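Local coordinates for protein fatty acid synthase 1, isoform A (Drosophila melanogaster, PDB 6FN6) that probably carries out the ketoreduction, dehydration and NADPH-dependent enoyl reduction steps of fatty acid synthesis, this chain being the modifying region of the multienzyme, at residues V64-T69 with A99-I104; V77-N82 with F90-S95; L192-E197 with K245-Q250. All coordinates share one frame; numbering follows the deposited sequence.

Interaction 1. Residues V64-T69 with A99-I104; sequences VFHRAT and AVSGKI
V64 and S101 form an antiparallel hydrogen-bonded pair: V64 N donates a hydrogen bond to S101 O at 2.8 Å, and S101 N donates one to V64 O at 3.1 Å. The chain leaves the strand after F65, yet H66 N still reaches A99 O at 2.9 Å, a more bent bond with an angle of 145° at the hydrogen. The imidazole of H66 then turns back along the partner strand, and its NE2 meets S101 OG at 2.9 Å in a nearly straight hydrogen bond. For S101 the first torsion (chi1 76°) sets OG between its backbone N and carbonyl carbon, where it faces that ring. CG1 of V64 lies over one face of the imidazole, toward its rim, while the ring's edge runs past A99 O. A histidine suits this partly polar face, since its flat ring can lie on a valine and still bond to a hydroxyl.

On the face opposite the side chains of V64 and S101, F65 and V100 lie side by side, with CD1 of F65 3.6 Å from CG2 of V100; both are buried and apolar. Strand 98-105 carries a classic beta bulge here, with A99 and V100 both set against I92 of the next strand. Further out, R67 forms a salt bridge with E94. Helix 34-48 packs on F65 and V100, and strands 89-93 and 191-201 flank the pair.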
loop_
_atom_site.group_PDB
_atom_site.type_symbol
_atom_site.label_atom_id
_atom_site.label_comp_id
_atom_site.label_asym_id
_atom_site.label_seq_id
_atom_site.Cartn_x
_atom_site.Cartn_y
_atom_site.Cartn_z
ATOM N N VAL A 64 15.659 -0.379 -3.640
ATOM C CA VAL A 64 15.066 -0.032 -4.923
ATOM C C VAL A 64 16.069 0.774 -5.734
ATOM O O VAL A 64 16.582 1.792 -5.273
ATOM C CB VAL A 64 13.750 0.752 -4.751
ATOM C CG1 VAL A 64 13.136 1.061 -6.112
ATOM C CG2 VAL A 64 12.771 -0.020 -3.885
ATOM N N PHE A 65 16.339 0.313 -6.948
ATOM C CA PHE A 65 17.214 1.034 -7.855
ATOM C C PHE A 65 16.346 1.736 -8.898
ATOM O O PHE A 65 15.927 1.140 -9.890
ATOM C CB PHE A 65 18.219 0.069 -8.482
ATOM C CG PHE A 65 18.976 -0.740 -7.462
ATOM C CD1 PHE A 65 20.088 -0.214 -6.823
ATOM C CD2 PHE A 65 18.559 -2.015 -7.119
ATOM C CE1 PHE A 65 20.775 -0.951 -5.872
ATOM C CE2 PHE A 65 19.245 -2.755 -6.172
ATOM C CZ PHE A 65 20.353 -2.222 -5.549
ATOM N N HIS A 66 16.067 3.010 -8.641
ATOM C CA HIS A 66 15.052 3.751 -9.386
ATOM C C HIS A 66 15.465 4.094 -10.813
ATOM O O HIS A 66 14.617 4.164 -11.703
ATOM C CB HIS A 66 14.687 5.025 -8.627
ATOM C CG HIS A 66 14.112 4.762 -7.270
ATOM N ND1 HIS A 66 12.759 4.622 -7.050
ATOM C CD2 HIS A 66 14.709 4.601 -6.064
ATOM C CE1 HIS A 66 12.545 4.391 -5.766
ATOM N NE2 HIS A 66 13.712 4.372 -5.148
ATOM N N ARG A 67 16.756 4.326 -11.030
ATOM C CA ARG A 67 17.245 4.642 -12.366
ATOM C C ARG A 67 18.728 4.308 -12.475
ATOM O O ARG A 67 19.425 4.195 -11.467
ATOM C CB ARG A 67 17.017 6.117 -12.703
ATOM C CG ARG A 67 17.694 7.106 -11.763
ATOM C CD ARG A 67 17.607 8.521 -12.320
ATOM N NE ARG A 67 18.466 9.467 -11.614
ATOM C CZ ARG A 67 19.785 9.547 -11.767
ATOM N NH1 ARG A 67 20.415 8.733 -12.603
ATOM N NH2 ARG A 67 20.478 10.445 -11.083
ATOM N N ALA A 68 19.207 4.164 -13.705
ATOM C CA ALA A 68 20.611 3.866 -13.944
ATOM C C ALA A 68 21.444 5.139 -13.904
ATOM O O ALA A 68 20.963 6.217 -14.254
ATOM C CB ALA A 68 20.785 3.162 -15.281
ATOM N N THR A 69 22.695 5.007 -13.472
ATOM C CA THR A 69 23.628 6.127 -13.468
ATOM C C THR A 69 24.700 5.869 -14.510
ATOM O O THR A 69 25.484 4.926 -14.394
ATOM C CB THR A 69 24.300 6.346 -12.094
ATOM O OG1 THR A 69 23.307 6.395 -11.060
ATOM C CG2 THR A 69 25.095 7.641 -12.084
ATOM N N ALA A 99 18.177 8.250 -6.834
ATOM C CA ALA A 99 18.840 7.130 -7.497
ATOM C C ALA A 99 18.462 5.808 -6.828
ATOM O O ALA A 99 17.963 4.892 -7.485
ATOM C CB ALA A 99 20.353 7.320 -7.483
ATOM N N VAL A 100 18.706 5.718 -5.523
ATOM C CA VAL A 100 18.457 4.491 -4.772
ATOM C C VAL A 100 17.794 4.791 -3.435
ATOM O O VAL A 100 18.048 5.828 -2.821
ATOM C CB VAL A 100 19.765 3.695 -4.558
ATOM C CG1 VAL A 100 19.533 2.480 -3.659
ATOM C CG2 VAL A 100 20.339 3.259 -5.882
ATOM N N SER A 101 16.941 3.870 -2.996
ATOM C CA SER A 101 16.280 3.971 -1.697
ATOM C C SER A 101 16.241 2.600 -1.032
ATOM O O SER A 101 16.320 1.572 -1.703
ATOM C CB SER A 101 14.860 4.524 -1.845
ATOM O OG SER A 101 13.979 3.539 -2.355
ATOM N N GLY A 102 16.114 2.591 0.289
ATOM C CA GLY A 102 16.021 1.350 1.034
ATOM C C GLY A 102 16.151 1.558 2.529
ATOM O O GLY A 102 16.074 2.686 3.020
ATOM N N LYS A 103 16.363 0.464 3.250
ATOM C CA LYS A 103 16.491 0.507 4.701
ATOM C C LYS A 103 17.775 -0.198 5.119
ATOM O O LYS A 103 18.169 -1.188 4.506
ATOM C CB LYS A 103 15.274 -0.148 5.362
ATOM C CG LYS A 103 15.375 -0.310 6.872
ATOM C CD LYS A 103 14.138 -0.991 7.435
ATOM C CE LYS A 103 14.303 -1.319 8.910
ATOM N NZ LYS A 103 13.085 -1.956 9.480
ATOM N N ILE A 104 18.429 0.316 6.156
ATOM C CA ILE A 104 19.674 -0.272 6.640
ATOM C C ILE A 104 19.736 -0.216 8.161
ATOM O O ILE A 104 19.482 0.825 8.766
ATOM C CB ILE A 104 20.898 0.429 6.013
ATOM C CG1 ILE A 104 22.180 -0.331 6.372
ATOM C CG2 ILE A 104 20.987 1.885 6.475
ATOM C CD1 ILE A 104 23.389 0.102 5.573
#

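Interaction 2. Residues V77-N82 with F90-S95; sequences VKFGIN and FEICES
I81 and I92 meet as a non-hydrogen-bonded antiparallel pair, their side chains side by side with CG1 of I81 4.0 Å from CG1 of I92. Both branched chains are buried, as is F79, whose CD1 lies 4.2 Å from CG2 of I92. Next along this face, the aliphatic part of E94 carries the packing: its CG comes within 3.8 Å of CE1 of F79 and also touches CG2 of V77. The glutamate can do this because CG stands opposite the backbone N (chi1 180°) and the chain bends at chi2 (-92°), bringing its methylenes obliquely against the phenyl ring while OE1 forms a salt bridge with R67. CG2 of V77 sits over the rim of one face of the same ring.

Two hydrogen-bonded pairs bracket the isoleucines, G80 with C93 and N82 with E91. C93 N donates to G80 O at 2.7 Å, and N82 N to E91 O at 3.1 Å with a more bent angle of 148°. Strands 76-83 and 89-93 thus form a beta hairpin within the predicted N-terminal hotdog fold, where the bulky apolar chains of F79, I81, F90 and I92 fill the buried side against helix 34-48.

On the opposite face the two strands touch each other little with their side chains; N82, E91 and C93 pack on the second subunit instead, and G80 brings no side chain there. E91 OE1 is hydrogen-bonded to OG1 of T87 of that subunit. K78 is exposed, its extended chain carrying the ammonium group away from residues 90-95.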
loop_
_atom_site.group_PDB
_atom_site.type_symbol
_atom_site.label_atom_id
_atom_site.label_comp_id
_atom_site.label_asym_id
_atom_site.label_seq_id
_atom_site.Cartn_x
_atom_site.Cartn_y
_atom_site.Cartn_z
ATOM N N VAL A 77 31.131 12.571 -10.816
ATOM C CA VAL A 77 29.735 12.438 -10.417
ATOM C C VAL A 77 29.636 12.480 -8.898
ATOM O O VAL A 77 30.452 11.881 -8.196
ATOM C CB VAL A 77 29.114 11.144 -10.980
ATOM C CG1 VAL A 77 29.940 9.939 -10.574
ATOM C CG2 VAL A 77 27.673 10.986 -10.510
ATOM N N LYS A 78 28.625 13.183 -8.400
ATOM C CA LYS A 78 28.455 13.374 -6.968
ATOM C C LYS A 78 27.235 12.622 -6.445
ATOM O O LYS A 78 26.122 12.819 -6.932
ATOM C CB LYS A 78 28.328 14.869 -6.665
ATOM C CG LYS A 78 29.550 15.670 -7.099
ATOM C CD LYS A 78 29.556 17.088 -6.558
ATOM C CE LYS A 78 30.842 17.806 -6.955
ATOM N NZ LYS A 78 30.937 19.184 -6.400
ATOM N N PHE A 79 27.449 11.763 -5.451
ATOM C CA PHE A 79 26.349 11.042 -4.817
ATOM C C PHE A 79 26.029 11.643 -3.450
ATOM O O PHE A 79 26.921 11.848 -2.627
ATOM C CB PHE A 79 26.680 9.554 -4.662
ATOM C CG PHE A 79 26.868 8.827 -5.966
ATOM C CD1 PHE A 79 25.803 8.628 -6.830
ATOM C CD2 PHE A 79 28.109 8.322 -6.318
ATOM C CE1 PHE A 79 25.976 7.951 -8.027
ATOM C CE2 PHE A 79 28.287 7.645 -7.512
ATOM C CZ PHE A 79 27.218 7.459 -8.366
ATOM N N GLY A 80 24.749 11.929 -3.222
ATOM C CA GLY A 80 24.275 12.433 -1.943
ATOM C C GLY A 80 23.521 11.379 -1.155
ATOM O O GLY A 80 22.565 10.795 -1.662
ATOM N N ILE A 81 23.951 11.128 0.079
ATOM C CA ILE A 81 23.351 10.083 0.908
ATOM C C ILE A 81 22.753 10.689 2.176
ATOM O O ILE A 81 23.334 11.595 2.771
ATOM C CB ILE A 81 24.380 8.995 1.268
ATOM C CG1 ILE A 81 25.206 8.625 0.030
ATOM C CG2 ILE A 81 23.670 7.774 1.838
ATOM C CD1 ILE A 81 26.200 7.496 0.243
ATOM N N ASN A 82 21.596 10.173 2.590
ATOM C CA ASN A 82 20.914 10.656 3.791
ATOM C C ASN A 82 20.260 9.504 4.556
ATOM O O ASN A 82 19.762 8.555 3.954
ATOM C CB ASN A 82 19.859 11.702 3.422
ATOM C CG ASN A 82 19.511 12.615 4.580
ATOM O OD1 ASN A 82 19.641 12.237 5.745
ATOM N ND2 ASN A 82 19.064 13.825 4.266
ATOM N N PHE A 90 17.111 5.101 4.069
ATOM C CA PHE A 90 18.144 5.934 3.469
ATOM C C PHE A 90 17.817 6.229 2.011
ATOM O O PHE A 90 16.949 5.594 1.418
ATOM C CB PHE A 90 19.515 5.259 3.584
ATOM C CG PHE A 90 19.712 4.106 2.638
ATOM C CD1 PHE A 90 20.250 4.309 1.378
ATOM C CD2 PHE A 90 19.366 2.820 3.013
ATOM C CE1 PHE A 90 20.430 3.252 0.510
ATOM C CE2 PHE A 90 19.544 1.760 2.151
ATOM C CZ PHE A 90 20.077 1.975 0.898
ATOM N N GLU A 91 18.518 7.204 1.447
ATOM C CA GLU A 91 18.349 7.575 0.046
ATOM C C GLU A 91 19.663 8.038 -0.566
ATOM O O GLU A 91 20.475 8.678 0.101
ATOM C CB GLU A 91 17.296 8.671 -0.101
ATOM C CG GLU A 91 15.909 8.145 -0.398
ATOM C CD GLU A 91 14.919 9.248 -0.701
ATOM O OE1 GLU A 91 13.704 8.957 -0.742
ATOM O OE2 GLU A 91 15.355 10.401 -0.914
ATOM N N ILE A 92 19.869 7.698 -1.835
ATOM C CA ILE A 92 21.034 8.168 -2.571
ATOM C C ILE A 92 20.575 8.980 -3.781
ATOM O O ILE A 92 19.802 8.502 -4.611
ATOM C CB ILE A 92 21.946 6.996 -2.988
ATOM C CG1 ILE A 92 22.457 6.266 -1.745
ATOM C CG2 ILE A 92 23.126 7.498 -3.816
ATOM C CD1 ILE A 92 23.126 4.942 -2.032
ATOM N N CYS A 93 21.047 10.222 -3.850
ATOM C CA CYS A 93 20.767 11.122 -4.964
ATOM C C CYS A 93 22.055 11.397 -5.735
ATOM O O CYS A 93 23.140 11.379 -5.155
ATOM C CB CYS A 93 20.141 12.426 -4.469
ATOM S SG CYS A 93 18.514 12.213 -3.706
ATOM N N GLU A 94 21.935 11.643 -7.037
ATOM C CA GLU A 94 23.106 11.878 -7.880
ATOM C C GLU A 94 23.054 13.230 -8.594
ATOM O O GLU A 94 23.890 14.097 -8.337
ATOM C CB GLU A 94 23.238 10.740 -8.900
ATOM C CG GLU A 94 24.423 10.863 -9.849
ATOM C CD GLU A 94 24.080 11.593 -11.135
ATOM O OE1 GLU A 94 22.970 11.379 -11.666
ATOM O OE2 GLU A 94 24.918 12.386 -11.613
ATOM N N SER A 95 22.090 13.411 -9.490
ATOM C CA SER A 95 21.964 14.666 -10.228
ATOM C C SER A 95 20.655 15.358 -9.868
ATOM O O SER A 95 19.814 15.604 -10.734
ATOM C CB SER A 95 22.037 14.423 -11.737
ATOM O OG SER A 95 20.850 13.821 -12.220
#

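Interaction 3. Residues L192-E197 with K245-Q250; sequences LPTRIE and KANLAQ
A classic beta bulge marks this contact: two residues, T194 and R195, stand against the single K245, and the register shifts by one. K245 O therefore accepts two backbone hydrogen bonds, from T194 N at 2.6 Å and from R195 N at 3.1 Å. K245 N in turn donates to R195 O at 2.9 Å, closing the bulge, and regular pairing resumes at L192 with N247. The bulge turns the T194 side chain toward the partner strand, and its OG1 gives a hydrogen bond to N247 OD1 at 2.7 Å. That donor approaches the amide oxygen from the flank, with a C=O...donor angle of 105°, tilted 32° out of the carbonyl plane. Threonine and asparagine, both short and polar, suit this surface contact.

These strands belong to the predicted C-terminal hotdog fold, and strand 191-201 also pairs with strand 58-65 of the N-terminal one.

R195 and K245 share a face of the sheet. CG of K245 lies over one face of the R195 guanidinium, 3.6 Å from NH1. A bend at chi2 (-83°) and another at chi4 fold the lysine, leaving NZ 4.5 Å from NH1, where like charges probably disfavour closer approach. At the other end, L192 packs its CD1 on CB of A249 at 3.6 Å.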
loop_
_atom_site.group_PDB
_atom_site.type_symbol
_atom_site.label_atom_id
_atom_site.label_comp_id
_atom_site.label_asym_id
_atom_site.label_seq_id
_atom_site.Cartn_x
_atom_site.Cartn_y
_atom_site.Cartn_z
ATOM N N LEU A 192 18.506 -5.496 -15.918
ATOM C CA LEU A 192 19.153 -4.660 -14.910
ATOM C C LEU A 192 18.395 -4.761 -13.587
ATOM O O LEU A 192 17.165 -4.836 -13.581
ATOM C CB LEU A 192 19.225 -3.205 -15.374
ATOM C CG LEU A 192 20.172 -2.897 -16.535
ATOM C CD1 LEU A 192 19.981 -1.470 -17.008
ATOM C CD2 LEU A 192 21.617 -3.119 -16.116
ATOM N N PRO A 193 19.125 -4.785 -12.458
ATOM C CA PRO A 193 18.457 -4.910 -11.155
ATOM C C PRO A 193 17.416 -3.827 -10.900
ATOM O O PRO A 193 17.660 -2.663 -11.213
ATOM C CB PRO A 193 19.610 -4.780 -10.157
ATOM C CG PRO A 193 20.815 -5.201 -10.905
ATOM C CD PRO A 193 20.593 -4.744 -12.316
ATOM N N THR A 194 16.280 -4.211 -10.328
ATOM C CA THR A 194 15.229 -3.261 -9.968
ATOM C C THR A 194 15.069 -3.193 -8.459
ATOM O O THR A 194 15.027 -2.110 -7.873
ATOM C CB THR A 194 13.879 -3.644 -10.599
ATOM O OG1 THR A 194 13.993 -3.630 -12.026
ATOM C CG2 THR A 194 12.774 -2.679 -10.170
ATOM N N ARG A 195 14.987 -4.361 -7.833
ATOM C CA ARG A 195 14.775 -4.440 -6.396
ATOM C C ARG A 195 15.578 -5.567 -5.771
ATOM O O ARG A 195 15.931 -6.540 -6.436
ATOM C CB ARG A 195 13.288 -4.644 -6.088
ATOM C CG ARG A 195 12.488 -3.360 -5.988
ATOM C CD ARG A 195 11.012 -3.640 -5.754
ATOM N NE ARG A 195 10.310 -3.962 -6.997
ATOM C CZ ARG A 195 9.639 -5.089 -7.229
ATOM N NH1 ARG A 195 9.558 -6.045 -6.309
ATOM N NH2 ARG A 195 9.040 -5.263 -8.399
ATOM N N ILE A 196 15.873 -5.410 -4.486
ATOM C CA ILE A 196 16.421 -6.486 -3.673
ATOM C C ILE A 196 15.726 -6.400 -2.321
ATOM O O ILE A 196 15.816 -5.381 -1.634
ATOM C CB ILE A 196 17.950 -6.398 -3.527
ATOM C CG1 ILE A 196 18.614 -6.351 -4.903
ATOM C CG2 ILE A 196 18.465 -7.596 -2.735
ATOM C CD1 ILE A 196 20.125 -6.200 -4.869
ATOM N N GLU A 197 15.018 -7.461 -1.953
ATOM C CA GLU A 197 14.236 -7.471 -0.725
ATOM C C GLU A 197 15.141 -7.416 0.500
ATOM O O GLU A 197 14.904 -6.632 1.420
ATOM C CB GLU A 197 13.343 -8.714 -0.668
ATOM C CG GLU A 197 12.475 -8.797 0.582
ATOM C CD GLU A 197 12.912 -9.895 1.533
ATOM O OE1 GLU A 197 13.078 -11.047 1.075
ATOM O OE2 GLU A 197 13.090 -9.607 2.736
ATOM N N LYS A 245 14.942 -8.765 -7.972
ATOM C CA LYS A 245 14.058 -8.484 -9.100
ATOM C C LYS A 245 14.805 -7.700 -10.177
ATOM O O LYS A 245 15.366 -6.640 -9.907
ATOM C CB LYS A 245 12.823 -7.694 -8.657
ATOM C CG LYS A 245 11.939 -8.389 -7.631
ATOM C CD LYS A 245 10.973 -9.372 -8.276
ATOM C CE LYS A 245 9.862 -9.767 -7.310
ATOM N NZ LYS A 245 10.384 -10.457 -6.100
ATOM N N ALA A 246 14.822 -8.232 -11.394
ATOM C CA ALA A 246 15.453 -7.547 -12.516
ATOM C C ALA A 246 14.436 -7.257 -13.610
ATOM O O ALA A 246 13.606 -8.105 -13.941
ATOM C CB ALA A 246 16.607 -8.374 -13.069
ATOM N N ASN A 247 14.499 -6.051 -14.163
ATOM C CA ASN A 247 13.621 -5.666 -15.260
ATOM C C ASN A 247 14.395 -5.536 -16.558
ATOM O O ASN A 247 15.562 -5.146 -16.569
ATOM C CB ASN A 247 12.902 -4.354 -14.950
ATOM C CG ASN A 247 11.653 -4.561 -14.129
ATOM O OD1 ASN A 247 11.722 -4.871 -12.940
ATOM N ND2 ASN A 247 10.499 -4.398 -14.764
ATOM N N LEU A 248 13.722 -5.867 -17.651
ATOM C CA LEU A 248 14.303 -5.767 -18.979
ATOM C C LEU A 248 14.587 -4.305 -19.299
ATOM O O LEU A 248 13.726 -3.445 -19.111
ATOM C CB LEU A 248 13.360 -6.378 -20.009
ATOM C CG LEU A 248 13.967 -7.184 -21.154
ATOM C CD1 LEU A 248 14.843 -8.300 -20.627
ATOM C CD2 LEU A 248 12.862 -7.764 -22.005
ATOM N N ALA A 249 15.790 -4.025 -19.788
ATOM C CA ALA A 249 16.204 -2.653 -20.064
ATOM C C ALA A 249 16.173 -2.324 -21.553
ATOM O O ALA A 249 16.192 -3.217 -22.400
ATOM C CB ALA A 249 17.600 -2.408 -19.509
ATOM N N GLN A 250 16.083 -1.031 -21.854
ATOM C CA GLN A 250 16.101 -0.539 -23.228
ATOM C C GLN A 250 17.490 -0.670 -23.842
ATOM O O GLN A 250 18.492 -0.332 -23.211
ATOM C CB GLN A 250 15.659 0.925 -23.287
ATOM C CG GLN A 250 14.282 1.201 -22.710
ATOM C CD GLN A 250 13.944 2.682 -22.708
ATOM O OE1 GLN A 250 14.731 3.510 -23.168
ATOM N NE2 GLN A 250 12.769 3.021 -22.194
#

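The three contacts follow one another across the dehydratase part of the chain. Interaction 1 lies between the others: its centre is 9 Å from that of interaction 2 and 11 Å from that of interaction 3, whereas the centres of interactions 2 and 3 are 20 Å apart and they do not touch, their nearest atoms being about 9 Å apart. A99 N probably bonds to I92 O at 2.8 Å, joining interactions 1 and 2; F65 N probably bonds to T194 O at 2.9 Å, joining interaction 1 to interaction 3 across the two predicted hotdog halves. The predicted catalytic residues lie close to this junction, with the side chains of H24 and L192 about 6 Å apart, and those of D175 and P193 likewise.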